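Local structure of MFP2B (Ascaris suum, 2BJR) at residues A[35-49]-A[66-80]. The protein enhances polymerization of the major sperm protein (MSP) and so probably promotes the amoeboid motility of nematode sperm. Sequence-based numbering, arbitrary orientation.
Sequences VALWYKNGRPMHGRA and ELTGVKDLGGQIQVL
Leu73 CD2 sits over one face of the Trp38 indole, 3.6 Å from the centroid of the five-membered ring and 16° off its normal, which meets the criteria for a CH-pi contact. At the ring's edge, near its plane, lies the Gln76 carbonyl O. Leu67 CD1 approaches the six-membered end obliquely, 3.6 Å from Trp38 CH2, and the ring of Phe60 meets the indole from strand 55-62. A chi1 of -177°, which sets CG opposite the backbone N, carries the indole toward the short helix 70-73. There its NE1 donates to Leu73 O at 2.8 Å; this acceptor lies 18° out of the indole plane, while NE1 lies in the carbonyl plane on a lone pair. One leucine thus supplies both a methyl for the ring face and an oxygen for the ring nitrogen.

Strands 34-40 and 76-81 pair antiparallel beside this site. Leu37 and Gln78 form a hydrogen-bonded pair, Leu37 N reaching Gln78 O and Gln78 N returning to Leu37 O, and Leu80 N bonds Val35 O. On the face carrying Leu37, Gln78 OE1 stands at the Tyr39 ring edge, 3.5 Å from CE1. Water 1 donates to that amide oxygen and to Leu37 O, and Gln78 NE2 is held by Trp11 O of the edge strand 10-15. On the opposite face, Ala36 CB meets Ile77 CD1 at 3.9 Å.

Farther along, Arg48 NH2 is hydrogen-bonded to Ser144 O and Glu66 OE2 to Ser59 OG; their mutual salt bridge, long at 3.6 Å, supplements these stronger bonds. The chemistry implies two main links: backbone bonds zip neighbouring strands, whereas the buried indole, its N-H satisfied, probably helps hold helix 70-73 against strand 34-40.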
loop_
_atom_site.group_PDB
_atom_site.type_symbol
_atom_site.label_atom_id
_atom_site.label_comp_id
_atom_site.label_asym_id
_atom_site.label_seq_id
_atom_site.Cartn_x
_atom_site.Cartn_y
_atom_site.Cartn_z
ATOM N N VAL A 35 -2.228 -5.323 -8.710
ATOM C CA VAL A 35 -2.846 -5.951 -9.861
ATOM C C VAL A 35 -1.741 -6.472 -10.779
ATOM O O VAL A 35 -0.881 -5.701 -11.263
ATOM C CB VAL A 35 -3.807 -4.961 -10.625
ATOM C CG1 VAL A 35 -4.512 -5.691 -11.722
ATOM C CG2 VAL A 35 -4.824 -4.376 -9.664
ATOM N N ALA A 36 -1.813 -7.767 -11.090
ATOM C CA ALA A 36 -0.776 -8.449 -11.852
ATOM C C ALA A 36 -1.347 -9.291 -12.956
ATOM O O ALA A 36 -2.528 -9.635 -12.976
ATOM C CB ALA A 36 0.098 -9.291 -10.976
ATOM N N LEU A 37 -0.475 -9.556 -13.908
ATOM C CA LEU A 37 -0.837 -10.226 -15.172
ATOM C C LEU A 37 0.242 -11.214 -15.599
ATOM O O LEU A 37 1.443 -10.935 -15.556
ATOM C CB LEU A 37 -1.048 -9.173 -16.275
ATOM C CG LEU A 37 -1.258 -9.694 -17.718
ATOM C CD1 LEU A 37 -2.594 -10.468 -17.854
ATOM C CD2 LEU A 37 -1.198 -8.473 -18.651
ATOM N N TRP A 38 -0.202 -12.380 -16.067
ATOM C CA TRP A 38 0.705 -13.414 -16.585
ATOM C C TRP A 38 0.056 -14.063 -17.810
ATOM O O TRP A 38 -1.147 -13.910 -18.055
ATOM C CB TRP A 38 0.940 -14.445 -15.474
ATOM C CG TRP A 38 1.912 -15.590 -15.774
ATOM C CD1 TRP A 38 3.255 -15.536 -15.992
ATOM C CD2 TRP A 38 1.552 -16.973 -15.852
ATOM N NE1 TRP A 38 3.745 -16.809 -16.220
ATOM C CE2 TRP A 38 2.724 -17.705 -16.123
ATOM C CE3 TRP A 38 0.357 -17.660 -15.710
ATOM C CZ2 TRP A 38 2.725 -19.096 -16.272
ATOM C CZ3 TRP A 38 0.371 -19.061 -15.838
ATOM C CH2 TRP A 38 1.546 -19.741 -16.102
ATOM N N TYR A 39 0.888 -14.746 -18.583
ATOM C CA TYR A 39 0.435 -15.409 -19.813
ATOM C C TYR A 39 0.925 -16.830 -19.811
ATOM O O TYR A 39 2.043 -17.113 -19.373
ATOM C CB TYR A 39 0.985 -14.722 -21.065
ATOM C CG TYR A 39 0.359 -13.406 -21.353
ATOM C CD1 TYR A 39 0.792 -12.292 -20.691
ATOM C CD2 TYR A 39 -0.608 -13.257 -22.306
ATOM C CE1 TYR A 39 0.269 -11.078 -20.961
ATOM C CE2 TYR A 39 -1.138 -12.041 -22.588
ATOM C CZ TYR A 39 -0.713 -10.951 -21.883
ATOM O OH TYR A 39 -1.212 -9.695 -22.151
ATOM N N LYS A 40 0.082 -17.723 -20.282
ATOM C CA LYS A 40 0.471 -19.094 -20.513
ATOM C C LYS A 40 -0.007 -19.444 -21.914
ATOM O O LYS A 40 -1.197 -19.387 -22.170
ATOM C CB LYS A 40 -0.220 -19.996 -19.506
ATOM C CG LYS A 40 0.099 -21.474 -19.663
ATOM C CD LYS A 40 1.454 -21.791 -19.186
ATOM C CE LYS A 40 1.754 -23.276 -19.264
ATOM N NZ LYS A 40 3.099 -23.482 -18.679
ATOM N N ASN A 41 0.939 -19.740 -22.814
ATOM C CA ASN A 41 0.624 -20.140 -24.191
ATOM C C ASN A 41 -0.249 -19.069 -24.882
ATOM O O ASN A 41 -1.243 -19.388 -25.479
ATOM C CB ASN A 41 -0.093 -21.513 -24.180
ATOM C CG ASN A 41 0.781 -22.688 -23.556
ATOM O OD1 ASN A 41 1.999 -22.795 -23.785
ATOM N ND2 ASN A 41 0.125 -23.553 -22.783
ATOM N N GLY A 42 0.113 -17.792 -24.735
ATOM C CA GLY A 42 -0.603 -16.680 -25.336
ATOM C C GLY A 42 -1.898 -16.292 -24.646
ATOM O O GLY A 42 -2.569 -15.375 -25.119
ATOM N N ARG A 43 -2.292 -16.970 -23.560
ATOM C CA ARG A 43 -3.569 -16.671 -22.928
ATOM C C ARG A 43 -3.304 -15.855 -21.627
ATOM O O ARG A 43 -2.574 -16.313 -20.761
ATOM C CB ARG A 43 -4.309 -17.970 -22.596
ATOM C CG ARG A 43 -5.615 -17.793 -21.840
ATOM C CD ARG A 43 -6.485 -19.076 -21.651
ATOM N NE ARG A 43 -6.899 -19.211 -20.243
ATOM C CZ ARG A 43 -6.130 -19.710 -19.262
ATOM N NH1 ARG A 43 -4.915 -20.158 -19.523
ATOM N NH2 ARG A 43 -6.574 -19.766 -18.012
ATOM N N PRO A 44 -3.885 -14.668 -21.521
ATOM C CA PRO A 44 -3.681 -13.812 -20.342
ATOM C C PRO A 44 -4.518 -14.302 -19.167
ATOM O O PRO A 44 -5.664 -14.729 -19.331
ATOM C CB PRO A 44 -4.196 -12.421 -20.831
ATOM C CG PRO A 44 -5.235 -12.735 -21.873
ATOM C CD PRO A 44 -4.755 -14.019 -22.514
HETATM N N MSE A 45 -3.954 -14.191 -17.984
HETATM C CA MSE A 45 -4.759 -14.273 -16.793
HETATM C C MSE A 45 -4.276 -13.324 -15.708
HETATM O O MSE A 45 -3.091 -13.169 -15.540
HETATM C CB MSE A 45 -4.743 -15.699 -16.270
HETATM C CG MSE A 45 -3.435 -16.163 -15.922
HETATM SE SE MSE A 45 -3.446 -18.228 -15.840
HETATM C CE MSE A 45 -2.927 -18.492 -17.774
ATOM N N HIS A 46 -5.217 -12.769 -14.949
ATOM C CA HIS A 46 -4.833 -11.838 -13.878
ATOM C C HIS A 46 -4.626 -12.545 -12.536
ATOM O O HIS A 46 -5.139 -13.652 -12.331
ATOM C CB HIS A 46 -5.844 -10.690 -13.815
ATOM C CG HIS A 46 -5.794 -9.817 -15.014
ATOM N ND1 HIS A 46 -6.688 -9.947 -16.041
ATOM C CD2 HIS A 46 -4.974 -8.791 -15.349
ATOM C CE1 HIS A 46 -6.394 -9.069 -16.991
ATOM N NE2 HIS A 46 -5.367 -8.345 -16.593
ATOM N N GLY A 47 -3.876 -11.890 -11.646
ATOM C CA GLY A 47 -3.492 -12.424 -10.363
ATOM C C GLY A 47 -3.027 -11.243 -9.531
ATOM O O GLY A 47 -3.434 -10.083 -9.775
ATOM N N ARG A 48 -2.154 -11.533 -8.591
ATOM C CA ARG A 48 -1.744 -10.569 -7.611
ATOM C C ARG A 48 -0.263 -10.639 -7.339
ATOM O O ARG A 48 0.357 -11.714 -7.382
ATOM C CB ARG A 48 -2.610 -10.711 -6.350
ATOM C CG ARG A 48 -2.406 -11.988 -5.575
ATOM C CD ARG A 48 -3.601 -12.417 -4.679
ATOM N NE ARG A 48 -3.408 -13.794 -4.160
ATOM C CZ ARG A 48 -2.575 -14.056 -3.191
ATOM N NH1 ARG A 48 -1.895 -13.070 -2.668
ATOM N NH2 ARG A 48 -2.354 -15.286 -2.754
ATOM N N ALA A 49 0.326 -9.478 -7.057
ATOM C CA ALA A 49 1.682 -9.372 -6.635
ATOM C C ALA A 49 1.730 -8.669 -5.280
ATOM O O ALA A 49 0.746 -7.999 -4.885
ATOM C CB ALA A 49 2.476 -8.583 -7.642
ATOM N N GLU A 66 -1.906 -23.090 -7.349
ATOM C CA GLU A 66 -1.378 -21.748 -7.166
ATOM C C GLU A 66 0.041 -21.693 -7.710
ATOM O O GLU A 66 0.923 -22.431 -7.248
ATOM C CB GLU A 66 -1.390 -21.376 -5.686
ATOM C CG GLU A 66 -0.715 -20.024 -5.468
ATOM C CD GLU A 66 -0.680 -19.604 -4.004
ATOM O OE1 GLU A 66 -0.382 -20.484 -3.122
ATOM O OE2 GLU A 66 -0.901 -18.407 -3.757
ATOM N N LEU A 67 0.287 -20.852 -8.703
ATOM C CA LEU A 67 1.632 -20.698 -9.247
ATOM C C LEU A 67 2.245 -19.425 -8.682
ATOM O O LEU A 67 1.658 -18.336 -8.812
ATOM C CB LEU A 67 1.588 -20.534 -10.750
ATOM C CG LEU A 67 0.970 -21.592 -11.692
ATOM C CD1 LEU A 67 1.709 -21.591 -13.048
ATOM C CD2 LEU A 67 0.941 -22.959 -11.119
ATOM N N THR A 68 3.413 -19.560 -8.088
ATOM C CA THR A 68 4.109 -18.461 -7.445
ATOM C C THR A 68 5.546 -18.408 -7.833
ATOM O O THR A 68 6.146 -17.351 -7.795
ATOM C CB THR A 68 4.041 -18.560 -5.923
ATOM O OG1 THR A 68 4.510 -19.855 -5.486
ATOM C CG2 THR A 68 2.622 -18.497 -5.446
ATOM N N GLY A 69 6.157 -19.542 -8.138
ATOM C CA GLY A 69 7.584 -19.471 -8.442
ATOM C C GLY A 69 7.979 -18.794 -9.765
ATOM O O GLY A 69 7.241 -18.849 -10.734
ATOM N N VAL A 70 9.173 -18.203 -9.811
ATOM C CA VAL A 70 9.938 -18.118 -11.071
ATOM C C VAL A 70 9.933 -19.469 -11.798
ATOM O O VAL A 70 9.819 -19.516 -13.001
ATOM C CB VAL A 70 11.402 -17.641 -10.823
ATOM C CG1 VAL A 70 12.348 -18.031 -11.960
ATOM C CG2 VAL A 70 11.442 -16.110 -10.634
ATOM N N LYS A 71 10.018 -20.581 -11.082
ATOM C CA LYS A 71 9.910 -21.883 -11.768
ATOM C C LYS A 71 8.499 -22.237 -12.297
ATOM O O LYS A 71 8.370 -22.855 -13.356
ATOM C CB LYS A 71 10.438 -22.995 -10.870
ATOM C CG LYS A 71 11.951 -23.007 -10.825
ATOM C CD LYS A 71 12.482 -24.104 -9.882
ATOM C CE LYS A 71 13.962 -23.863 -9.397
ATOM N NZ LYS A 71 15.006 -24.499 -10.284
ATOM N N ASP A 72 7.448 -21.835 -11.577
ATOM C CA ASP A 72 6.098 -21.929 -12.114
ATOM C C ASP A 72 5.894 -20.927 -13.279
ATOM O O ASP A 72 5.359 -21.257 -14.330
ATOM C CB ASP A 72 5.069 -21.633 -11.019
ATOM C CG ASP A 72 5.106 -22.619 -9.835
ATOM O OD1 ASP A 72 5.472 -23.811 -10.026
ATOM O OD2 ASP A 72 4.713 -22.284 -8.682
ATOM N N LEU A 73 6.339 -19.691 -13.087
ATOM C CA LEU A 73 5.857 -18.569 -13.916
ATOM C C LEU A 73 6.848 -18.073 -14.951
ATOM O O LEU A 73 6.502 -17.298 -15.850
ATOM C CB LEU A 73 5.504 -17.384 -13.000
ATOM C CG LEU A 73 4.386 -17.672 -11.991
ATOM C CD1 LEU A 73 4.301 -16.553 -10.972
ATOM C CD2 LEU A 73 3.087 -17.838 -12.686
ATOM N N GLY A 74 8.090 -18.495 -14.831
ATOM C CA GLY A 74 9.150 -17.868 -15.575
ATOM C C GLY A 74 9.621 -16.644 -14.829
ATOM O O GLY A 74 9.146 -16.349 -13.719
ATOM N N GLY A 75 10.548 -15.916 -15.431
ATOM C CA GLY A 75 11.258 -14.870 -14.707
ATOM C C GLY A 75 10.481 -13.568 -14.472
ATOM O O GLY A 75 10.887 -12.782 -13.611
ATOM N N GLN A 76 9.409 -13.345 -15.234
ATOM C CA GLN A 76 8.697 -12.074 -15.193
ATOM C C GLN A 76 7.185 -12.174 -15.401
ATOM O O GLN A 76 6.651 -13.051 -16.135
ATOM C CB GLN A 76 9.318 -11.023 -16.135
ATOM C CG GLN A 76 9.546 -11.424 -17.593
ATOM C CD GLN A 76 10.848 -12.219 -17.840
ATOM O OE1 GLN A 76 10.883 -13.060 -18.751
ATOM N NE2 GLN A 76 11.899 -11.976 -17.035
ATOM N N ILE A 77 6.497 -11.266 -14.689
ATOM C CA ILE A 77 5.097 -11.008 -14.868
ATOM C C ILE A 77 4.944 -9.544 -15.225
ATOM O O ILE A 77 5.943 -8.855 -15.429
ATOM C CB ILE A 77 4.314 -11.310 -13.575
ATOM C CG1 ILE A 77 4.884 -10.526 -12.379
ATOM C CG2 ILE A 77 4.337 -12.800 -13.261
ATOM C CD1 ILE A 77 3.825 -10.240 -11.312
ATOM N N GLN A 78 3.716 -9.093 -15.330
ATOM C CA GLN A 78 3.455 -7.655 -15.490
ATOM C C GLN A 78 2.614 -7.150 -14.321
ATOM O O GLN A 78 1.794 -7.922 -13.794
ATOM C CB GLN A 78 2.777 -7.375 -16.801
ATOM C CG GLN A 78 3.726 -7.542 -17.990
ATOM C CD GLN A 78 3.009 -7.703 -19.293
ATOM O OE1 GLN A 78 2.423 -8.737 -19.521
ATOM N NE2 GLN A 78 3.109 -6.718 -20.178
ATOM N N VAL A 79 2.855 -5.892 -13.944
ATOM C CA VAL A 79 2.099 -5.190 -12.886
ATOM C C VAL A 79 1.460 -3.969 -13.480
ATOM O O VAL A 79 2.098 -3.186 -14.246
ATOM C CB VAL A 79 3.010 -4.843 -11.704
ATOM C CG1 VAL A 79 2.234 -4.098 -10.579
ATOM C CG2 VAL A 79 3.611 -6.131 -11.153
ATOM N N LEU A 80 0.172 -3.856 -13.273
ATOM C CA LEU A 80 -0.567 -2.706 -13.767
ATOM C C LEU A 80 0.082 -1.428 -13.233
ATOM O O LEU A 80 0.465 -1.349 -12.052
ATOM C CB LEU A 80 -1.992 -2.758 -13.316
ATOM C CG LEU A 80 -2.970 -1.733 -13.903
ATOM C CD1 LEU A 80 -3.038 -1.829 -15.433
ATOM C CD2 LEU A 80 -4.331 -2.009 -13.305
HETATM O O HOH W 1 2.814 -10.901 -18.200
HETATM O O HOH W 2 0.667 -7.609 -22.010
HETATM O O HOH W 3 3.012 -23.330 -15.822
#